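Local atomic coordinates of sporozoite-specific SAG protein (Toxoplasma gondii, PDB entry 2WNK), a protein that is a surface antigen of the SRS family, related to SAG2 and specific to the sporozoite stage, that probably helps the parasite engage host cells. Residues D87-A92 with A129-P134; F97-R102 with A115-K120; A133-A138 with S155-G160. All coordinates share one frame; numbering follows the deposited sequence.

Contact 1. Residues D87-A92 with A129-P134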
loop_
_atom_site.group_PDB
_atom_site.type_symbol
_atom_site.label_atom_id
_atom_site.label_comp_id
_atom_site.label_asym_id
_atom_site.label_seq_id
_atom_site.Cartn_x
_atom_site.Cartn_y
_atom_site.Cartn_z
ATOM N N ASP A 87 3.728 -8.516 2.703
ATOM C CA ASP A 87 4.549 -8.663 1.499
ATOM C C ASP A 87 3.685 -8.580 0.231
ATOM O O ASP A 87 4.097 -8.006 -0.778
ATOM C CB ASP A 87 5.323 -10.008 1.538
ATOM C CG ASP A 87 6.380 -10.069 2.665
ATOM O OD1 ASP A 87 7.189 -9.135 2.774
ATOM O OD2 ASP A 87 6.397 -11.047 3.457
ATOM N N ALA A 88 2.492 -9.168 0.278
ATOM C CA ALA A 88 1.550 -9.071 -0.836
ATOM C C ALA A 88 0.179 -8.773 -0.264
ATOM O O ALA A 88 -0.180 -9.329 0.782
ATOM C CB ALA A 88 1.524 -10.374 -1.652
ATOM N N LEU A 89 -0.567 -7.859 -0.890
ATOM C CA LEU A 89 -1.908 -7.516 -0.389
ATOM C C LEU A 89 -2.916 -8.600 -0.754
ATOM O O LEU A 89 -2.799 -9.241 -1.794
ATOM C CB LEU A 89 -2.389 -6.143 -0.890
ATOM C CG LEU A 89 -1.564 -4.909 -0.503
ATOM C CD1 LEU A 89 -2.140 -3.643 -1.091
ATOM C CD2 LEU A 89 -1.562 -4.800 0.999
ATOM N N PRO A 90 -3.886 -8.823 0.120
ATOM C CA PRO A 90 -4.871 -9.870 -0.123
ATOM C C PRO A 90 -5.800 -9.473 -1.273
ATOM O O PRO A 90 -5.889 -8.299 -1.621
ATOM C CB PRO A 90 -5.645 -9.931 1.197
ATOM C CG PRO A 90 -5.509 -8.568 1.777
ATOM C CD PRO A 90 -4.141 -8.079 1.368
ATOM N N GLU A 91 -6.538 -10.422 -1.828
ATOM C CA GLU A 91 -7.411 -10.031 -2.936
ATOM C C GLU A 91 -8.610 -9.226 -2.470
ATOM O O GLU A 91 -9.161 -8.437 -3.242
ATOM C CB GLU A 91 -7.860 -11.202 -3.804
ATOM C CG GLU A 91 -8.025 -10.756 -5.289
ATOM C CD GLU A 91 -6.876 -9.833 -5.766
ATOM O OE1 GLU A 91 -7.085 -8.604 -5.937
ATOM O OE2 GLU A 91 -5.745 -10.332 -5.955
ATOM N N ALA A 92 -9.027 -9.446 -1.221
ATOM C CA ALA A 92 -10.096 -8.671 -0.631
ATOM C C ALA A 92 -9.596 -7.985 0.637
ATOM O O ALA A 92 -8.820 -8.557 1.384
ATOM C CB ALA A 92 -11.273 -9.568 -0.292
ATOM N N ALA A 129 -7.252 -4.159 -0.214
ATOM C CA ALA A 129 -7.148 -5.174 -1.251
ATOM C C ALA A 129 -6.068 -4.752 -2.262
ATOM O O ALA A 129 -5.824 -3.570 -2.438
ATOM C CB ALA A 129 -8.490 -5.380 -1.966
ATOM N N ALA A 130 -5.409 -5.721 -2.893
ATOM C CA ALA A 130 -4.415 -5.450 -3.914
ATOM C C ALA A 130 -5.065 -4.689 -5.069
ATOM O O ALA A 130 -6.125 -5.091 -5.530
ATOM C CB ALA A 130 -3.881 -6.752 -4.443
ATOM N N PRO A 131 -4.433 -3.597 -5.539
ATOM C CA PRO A 131 -4.988 -2.935 -6.743
ATOM C C PRO A 131 -4.895 -3.880 -7.941
ATOM O O PRO A 131 -3.952 -4.698 -8.051
ATOM C CB PRO A 131 -4.079 -1.715 -6.966
ATOM C CG PRO A 131 -3.241 -1.577 -5.747
ATOM C CD PRO A 131 -3.274 -2.875 -4.967
ATOM N N GLN A 132 -5.870 -3.792 -8.837
ATOM C CA GLN A 132 -5.853 -4.629 -10.030
ATOM C C GLN A 132 -5.206 -3.817 -11.137
ATOM O O GLN A 132 -5.875 -3.310 -12.028
ATOM C CB GLN A 132 -7.273 -5.047 -10.444
ATOM C CG GLN A 132 -7.855 -6.174 -9.550
ATOM C CD GLN A 132 -7.198 -7.560 -9.765
ATOM O OE1 GLN A 132 -7.119 -8.067 -10.901
ATOM N NE2 GLN A 132 -6.755 -8.182 -8.676
ATOM N N ALA A 133 -3.891 -3.663 -11.024
ATOM C CA ALA A 133 -3.136 -2.907 -12.047
ATOM C C ALA A 133 -1.709 -3.336 -12.011
ATOM O O ALA A 133 -1.245 -3.798 -10.975
ATOM C CB ALA A 133 -3.227 -1.348 -11.838
ATOM N N PRO A 134 -1.009 -3.229 -13.161
ATOM C CA PRO A 134 0.406 -3.665 -13.139
ATOM C C PRO A 134 1.278 -2.743 -12.309
ATOM O O PRO A 134 1.032 -1.532 -12.265
ATOM C CB PRO A 134 0.818 -3.570 -14.631
ATOM C CG PRO A 134 -0.086 -2.561 -15.212
ATOM C CD PRO A 134 -1.432 -2.736 -14.473
HETATM O O HOH W 1 -4.338 -9.878 -8.083
#

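Contact 2. Residues F97-R102 with A115-K120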
loop_
_atom_site.group_PDB
_atom_site.type_symbol
_atom_site.label_atom_id
_atom_site.label_comp_id
_atom_site.label_asym_id
_atom_site.label_seq_id
_atom_site.Cartn_x
_atom_site.Cartn_y
_atom_site.Cartn_z
ATOM N N PHE A 97 -6.597 -8.422 14.143
ATOM C CA PHE A 97 -6.655 -7.802 15.471
ATOM C C PHE A 97 -5.665 -8.425 16.398
ATOM O O PHE A 97 -5.332 -9.632 16.290
ATOM C CB PHE A 97 -8.058 -8.000 16.093
ATOM C CG PHE A 97 -9.172 -7.409 15.300
ATOM C CD1 PHE A 97 -9.563 -6.108 15.546
ATOM C CD2 PHE A 97 -9.807 -8.140 14.297
ATOM C CE1 PHE A 97 -10.610 -5.548 14.830
ATOM C CE2 PHE A 97 -10.858 -7.586 13.586
ATOM C CZ PHE A 97 -11.250 -6.303 13.848
ATOM N N PHE A 98 -5.195 -7.601 17.360
ATOM C CA PHE A 98 -4.475 -8.123 18.499
ATOM C C PHE A 98 -4.978 -7.480 19.780
ATOM O O PHE A 98 -5.661 -6.429 19.729
ATOM C CB PHE A 98 -2.977 -7.773 18.369
ATOM C CG PHE A 98 -2.371 -8.277 17.084
ATOM C CD1 PHE A 98 -1.963 -9.610 16.983
ATOM C CD2 PHE A 98 -2.259 -7.438 15.977
ATOM C CE1 PHE A 98 -1.404 -10.121 15.820
ATOM C CE2 PHE A 98 -1.715 -7.934 14.788
ATOM C CZ PHE A 98 -1.293 -9.280 14.713
ATOM N N LEU A 99 -4.640 -8.086 20.926
ATOM C CA LEU A 99 -4.789 -7.389 22.188
ATOM C C LEU A 99 -3.448 -7.241 22.883
ATOM O O LEU A 99 -2.614 -8.159 22.830
ATOM C CB LEU A 99 -5.692 -8.198 23.128
ATOM C CG LEU A 99 -7.141 -8.174 22.622
ATOM C CD1 LEU A 99 -7.989 -9.234 23.325
ATOM C CD2 LEU A 99 -7.757 -6.768 22.814
ATOM N N CYS A 100 -3.294 -6.141 23.620
ATOM C CA CYS A 100 -2.181 -5.960 24.533
ATOM C C CYS A 100 -2.800 -6.150 25.917
ATOM O O CYS A 100 -3.789 -5.479 26.246
ATOM C CB CYS A 100 -1.628 -4.537 24.414
ATOM S SG CYS A 100 -0.831 -4.131 22.800
ATOM N N GLN A 101 -2.248 -7.070 26.669
ATOM C CA GLN A 101 -2.802 -7.458 27.948
ATOM C C GLN A 101 -1.731 -7.632 28.989
ATOM O O GLN A 101 -0.609 -7.748 28.668
ATOM C CB GLN A 101 -3.585 -8.762 27.817
ATOM C CG GLN A 101 -2.831 -9.989 27.634
ATOM C CD GLN A 101 -3.680 -11.209 27.275
ATOM O OE1 GLN A 101 -3.221 -12.325 27.299
ATOM N NE2 GLN A 101 -4.880 -10.973 26.919
ATOM N N ARG A 102 -2.132 -7.661 30.248
ATOM C CA ARG A 102 -1.234 -8.024 31.322
ATOM C C ARG A 102 -0.594 -9.374 31.126
ATOM O O ARG A 102 -1.152 -10.270 30.581
ATOM C CB ARG A 102 -1.989 -8.005 32.674
ATOM C CG ARG A 102 -1.918 -6.711 33.409
ATOM C CD ARG A 102 -3.145 -6.330 34.233
ATOM N NE ARG A 102 -3.732 -5.216 33.539
ATOM C CZ ARG A 102 -4.971 -4.784 33.610
ATOM N NH1 ARG A 102 -5.295 -3.786 32.853
ATOM N NH2 ARG A 102 -5.864 -5.309 34.470
ATOM N N ALA A 115 -16.362 -3.466 21.318
ATOM C CA ALA A 115 -15.796 -3.636 22.633
ATOM C C ALA A 115 -14.532 -4.535 22.841
ATOM O O ALA A 115 -14.523 -5.763 22.992
ATOM C CB ALA A 115 -16.888 -3.816 23.713
ATOM N N VAL A 116 -13.442 -3.821 22.955
ATOM C CA VAL A 116 -12.250 -4.347 23.548
ATOM C C VAL A 116 -12.503 -4.634 25.053
ATOM O O VAL A 116 -13.266 -3.928 25.712
ATOM C CB VAL A 116 -11.171 -3.260 23.328
ATOM C CG1 VAL A 116 -9.935 -3.530 24.167
ATOM C CG2 VAL A 116 -10.860 -3.155 21.832
ATOM N N PRO A 117 -11.885 -5.695 25.597
ATOM C CA PRO A 117 -12.007 -5.982 27.015
ATOM C C PRO A 117 -11.597 -4.778 27.860
ATOM O O PRO A 117 -10.695 -4.016 27.478
ATOM C CB PRO A 117 -11.043 -7.153 27.225
ATOM C CG PRO A 117 -11.052 -7.862 25.872
ATOM C CD PRO A 117 -11.089 -6.712 24.893
ATOM N N SER A 118 -12.258 -4.601 28.999
ATOM C CA SER A 118 -12.046 -3.371 29.758
ATOM C C SER A 118 -10.647 -3.289 30.370
ATOM O O SER A 118 -10.242 -2.204 30.827
ATOM C CB SER A 118 -13.111 -3.226 30.858
ATOM O OG SER A 118 -13.055 -4.332 31.716
ATOM N N ASP A 119 -9.937 -4.418 30.422
ATOM C CA ASP A 119 -8.575 -4.455 30.996
ATOM C C ASP A 119 -7.459 -4.670 29.981
ATOM O O ASP A 119 -6.333 -5.010 30.375
ATOM C CB ASP A 119 -8.462 -5.554 32.068
ATOM C CG ASP A 119 -8.825 -6.933 31.523
ATOM O OD1 ASP A 119 -8.428 -7.937 32.147
ATOM O OD2 ASP A 119 -9.475 -7.010 30.471
ATOM N N LYS A 120 -7.771 -4.475 28.710
ATOM C CA LYS A 120 -6.797 -4.714 27.615
ATOM C C LYS A 120 -6.888 -3.582 26.618
ATOM O O LYS A 120 -7.849 -2.828 26.650
ATOM C CB LYS A 120 -7.088 -6.064 26.933
ATOM C CG LYS A 120 -6.847 -7.250 27.875
ATOM C CD LYS A 120 -7.310 -8.579 27.261
ATOM C CE LYS A 120 -7.579 -9.619 28.345
ATOM N NZ LYS A 120 -7.576 -10.991 27.783
HETATM O O HOH W 2 -4.985 -7.165 30.990
#

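Contact 3. Residues A133-A138 with S155-G160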
loop_
_atom_site.group_PDB
_atom_site.type_symbol
_atom_site.label_atom_id
_atom_site.label_comp_id
_atom_site.label_asym_id
_atom_site.label_seq_id
_atom_site.Cartn_x
_atom_site.Cartn_y
_atom_site.Cartn_z
ATOM N N ALA A 133 -3.891 -3.663 -11.024
ATOM C CA ALA A 133 -3.136 -2.907 -12.047
ATOM C C ALA A 133 -1.709 -3.336 -12.011
ATOM O O ALA A 133 -1.245 -3.798 -10.975
ATOM C CB ALA A 133 -3.227 -1.348 -11.838
ATOM N N PRO A 134 -1.009 -3.229 -13.161
ATOM C CA PRO A 134 0.406 -3.665 -13.139
ATOM C C PRO A 134 1.278 -2.743 -12.309
ATOM O O PRO A 134 1.032 -1.532 -12.265
ATOM C CB PRO A 134 0.818 -3.570 -14.631
ATOM C CG PRO A 134 -0.086 -2.561 -15.212
ATOM C CD PRO A 134 -1.432 -2.736 -14.473
ATOM N N VAL A 135 2.342 -3.283 -11.746
ATOM C CA VAL A 135 3.192 -2.526 -10.829
ATOM C C VAL A 135 4.513 -2.169 -11.528
ATOM O O VAL A 135 5.070 -3.014 -12.237
ATOM C CB VAL A 135 3.533 -3.392 -9.580
ATOM C CG1 VAL A 135 4.427 -2.591 -8.653
ATOM C CG2 VAL A 135 2.253 -3.862 -8.855
ATOM N N CYS A 136 5.013 -0.950 -11.294
ATOM C CA CYS A 136 6.318 -0.507 -11.789
ATOM C C CYS A 136 7.169 -0.401 -10.522
ATOM O O CYS A 136 7.049 0.565 -9.767
ATOM C CB CYS A 136 6.198 0.854 -12.510
ATOM S SG CYS A 136 7.457 0.992 -13.864
ATOM N N SER A 137 8.043 -1.389 -10.335
ATOM C CA SER A 137 8.850 -1.465 -9.102
ATOM C C SER A 137 10.320 -1.775 -9.338
ATOM O O SER A 137 11.049 -2.054 -8.364
ATOM C CB SER A 137 8.216 -2.443 -8.104
ATOM O OG SER A 137 8.339 -3.810 -8.557
ATOM N N ALA A 138 10.774 -1.682 -10.597
ATOM C CA ALA A 138 12.131 -2.169 -10.900
ATOM C C ALA A 138 12.887 -1.029 -11.559
ATOM O O ALA A 138 12.316 -0.320 -12.426
ATOM C CB ALA A 138 12.062 -3.351 -11.820
ATOM N N SER A 155 -4.266 1.932 -15.911
ATOM C CA SER A 155 -3.782 2.122 -14.503
ATOM C C SER A 155 -2.384 1.512 -14.362
ATOM O O SER A 155 -2.088 0.467 -14.980
ATOM C CB SER A 155 -4.815 1.632 -13.494
ATOM O OG SER A 155 -5.989 2.471 -13.664
ATOM N N PHE A 156 -1.618 1.985 -13.382
ATOM C CA PHE A 156 -0.541 1.248 -12.823
ATOM C C PHE A 156 -0.228 1.645 -11.417
ATOM O O PHE A 156 -0.841 2.583 -10.894
ATOM C CB PHE A 156 0.691 1.657 -13.687
ATOM C CG PHE A 156 0.973 3.172 -13.712
ATOM C CD1 PHE A 156 1.916 3.676 -12.801
ATOM C CD2 PHE A 156 0.345 4.052 -14.597
ATOM C CE1 PHE A 156 2.214 5.037 -12.779
ATOM C CE2 PHE A 156 0.607 5.448 -14.581
ATOM C CZ PHE A 156 1.551 5.940 -13.661
ATOM N N VAL A 157 0.696 0.902 -10.814
ATOM C CA VAL A 157 1.105 1.144 -9.414
ATOM C C VAL A 157 2.591 1.470 -9.334
ATOM O O VAL A 157 3.412 0.704 -9.842
ATOM C CB VAL A 157 0.805 -0.072 -8.549
ATOM C CG1 VAL A 157 1.351 0.121 -7.082
ATOM C CG2 VAL A 157 -0.675 -0.388 -8.591
ATOM N N CYS A 158 2.943 2.561 -8.655
ATOM C CA CYS A 158 4.342 2.815 -8.307
ATOM C C CYS A 158 4.607 1.960 -7.066
ATOM O O CYS A 158 4.114 2.290 -5.983
ATOM C CB CYS A 158 4.581 4.329 -8.041
ATOM S SG CYS A 158 4.539 5.419 -9.498
ATOM N N GLY A 159 5.343 0.866 -7.230
ATOM C CA GLY A 159 5.436 -0.139 -6.185
ATOM C C GLY A 159 6.817 -0.269 -5.565
ATOM O O GLY A 159 7.805 0.324 -6.021
ATOM N N GLY A 160 6.870 -1.096 -4.523
ATOM C CA GLY A 160 8.118 -1.429 -3.838
ATOM C C GLY A 160 8.732 -0.173 -3.265
ATOM O O GLY A 160 8.020 0.660 -2.684
#

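Contact 1. Residues D87-A92 with A129-P134
The carboxylate of Glu91 and the side-chain amide of Gln132 meet with their planes 80° apart, nearly at right angles. Gln132 NE2 approaches Glu91 OE1, with neither group stacked on the other. The two atoms are 2.8 Å apart in a bent, weak hydrogen bond, while the other carboxylate oxygen, Glu91 OE2, accepts a short bond of 2.6 Å from a water that in turn takes a weak bond from Gln132 NE2. The water thus closes a second path between the two groups. Both chains fold to get there: Glu91 starts out pointing from its CA away from the opposite segment and returns by a bend at chi2 (42°), and Gln132 is bent at the same torsion (-71°). Long, flexible polar residues suit this solvent-exposed side of the contact, where they can cross the gap and share a water.

The firmer link is in the backbone, where Ala130 N donates to Pro90 O at 2.9 Å. Ala129 CA makes a weaker CH···O contact with that same oxygen at 3.4 Å. Alanines fit here because their small side chains let the two backbones come close, and Ala129 CB rests 3.4 Å from Glu91 O. Beside them Leu89 supplies the apolar part, its CB 3.9 Å from Ala130 CB and its CD1 4.1 Å from Pro131 CD. The ring of Pro131 restricts the backbone of 129-134 and probably stiffens it, and Gln132 is the centre of an inverse gamma turn.

The loop between strands 80-86 and 94-101 is thereby joined to the linker that leaves strand 121-127. Leu89 and Pro90 also lean on Val127 of that strand, while Pro131 packs on Val157 of strand 152-158, which places the contact at the junction between the two halves of the molecule.

Contact 2. Residues F97-R102 with A115-K120
A strand end and its return loop meet here, in the first of the two SRS domains: strand 94-101 runs out through Gln101, and the loop 115-120 leads back into strand 121-127, its antiparallel neighbour in the sheet. The loop closes with a type I beta turn from Pro117 to Lys120, in which Lys120 N bonds to Pro117 O. Proline suits the first place of this turn, which needs its carbonyl but not an N-H.

Leu99 provides the apolar contact. It points at the loop and splits its two methyls: CD2 meets the CD corner of the Pro117 ring at 3.9 Å and passes Val116 CG1 at 4.1 Å, whereas CD1 touches the aliphatic Lys120 CD. A branched residue serves well here, since each methyl covers a different partner. Lys120 lies alongside Gln101, both chains pointing the same way, with Lys120 CG 3.6 Å from Gln101 CB. Its extended form (chi2 173°) lets the methylenes pack on the neighbour while the chain runs on beside the Gln101 side chain. Cys100, between Leu99 and Gln101 in the strand, is tied by a disulfide to Cys28.

Past the end of the strand Arg102 bends back at chi2 and chi3, bringing its guanidinium across Asp119. The carbonyl Asp119 O lies over one face, and Arg102 NH2 is 3.5 Å from Asp119 CB. The carboxylate and guanidinium planes are 82° apart. Asp119 OD1 lies 4.3 Å from Arg102 NH2 and well out of the guanidinium plane, so the opposite charges probably attract without an N-H aimed at the oxygen. The salt bridge of Arg102 is made elsewhere, by NH1 to Glu9.

A water bridges the two backbones, accepting from Arg102 N at 3.0 Å and donating to Asp119 O at 2.6 Å.

Contact 3. Residues A133-A138 with S155-G160
Pro134 O, Val157 O and Cys136 O each accept a backbone hydrogen bond across this pair of parallel strands. Val157 N reaches Pro134 O at 2.9 Å, somewhat tilted from the carbonyl plane. Cys136 N then bonds to Val157 O at 2.7 Å in an almost straight line (175° at the hydrogen), and Gly159 N meets Cys136 O at 3.1 Å from well above that carbonyl plane. Val157 therefore uses both its N-H and its C=O on segment 133-138, as does Cys136 on its neighbour. Pro134, which lacks an N-H, loses nothing in a place that needs an acceptor. The residues on either side of Val157 in the chain, Phe156 and Cys158, hydrogen-bond through their backbones to Ile203 and Gly201, and Cys158 O also accepts from Lys19 NZ.

Val135 and Val157 share one face, Val135 CG2 lying 4.1 Å from Val157 CB; their beta-branched shape suits extended backbone. Val135 CG1, set opposite the backbone N by chi1 of 179°, rests 3.6 Å from Gly159 CA, and glycine offers just hydrogen on that side. Gly160 follows with a positive phi (61°), readily adopted by glycine. At the other end Ala133 CB is small enough to meet Ser155 CB at 3.8 Å.

The two cysteines occupy the opposite face and are drawn into disulfides, Cys136 with Cys229 and Cys158 with Cys221. A short edge strand joined in parallel to a sheet and cross-linked to the partner sheet is consistent with the disulfide-bonded beta sandwich of SRS domains.

Along the chain, 87-92 of contact 1 comes first, both segments of contact 2 follow, and 129-134 then completes contact 1 and runs straight into contact 3 through the shared Ala133 and Pro134. Strands 94-101 and 121-127 span the first SRS domain between contacts 1 and 2, whose centres lie about 30 Å apart. Contact 3 edges a sheet in the second domain; its centre is about 11 Å from that of contact 1, and Pro131 CB touches Val157 CG2 at 4.0 Å. Contacts 2 and 3, about 37 Å apart between centres, belong to different domains. Contact 1 therefore sits at the junction of an elongated two-domain molecule, where the loop 87-92 of the first domain meets the linker leading into the second.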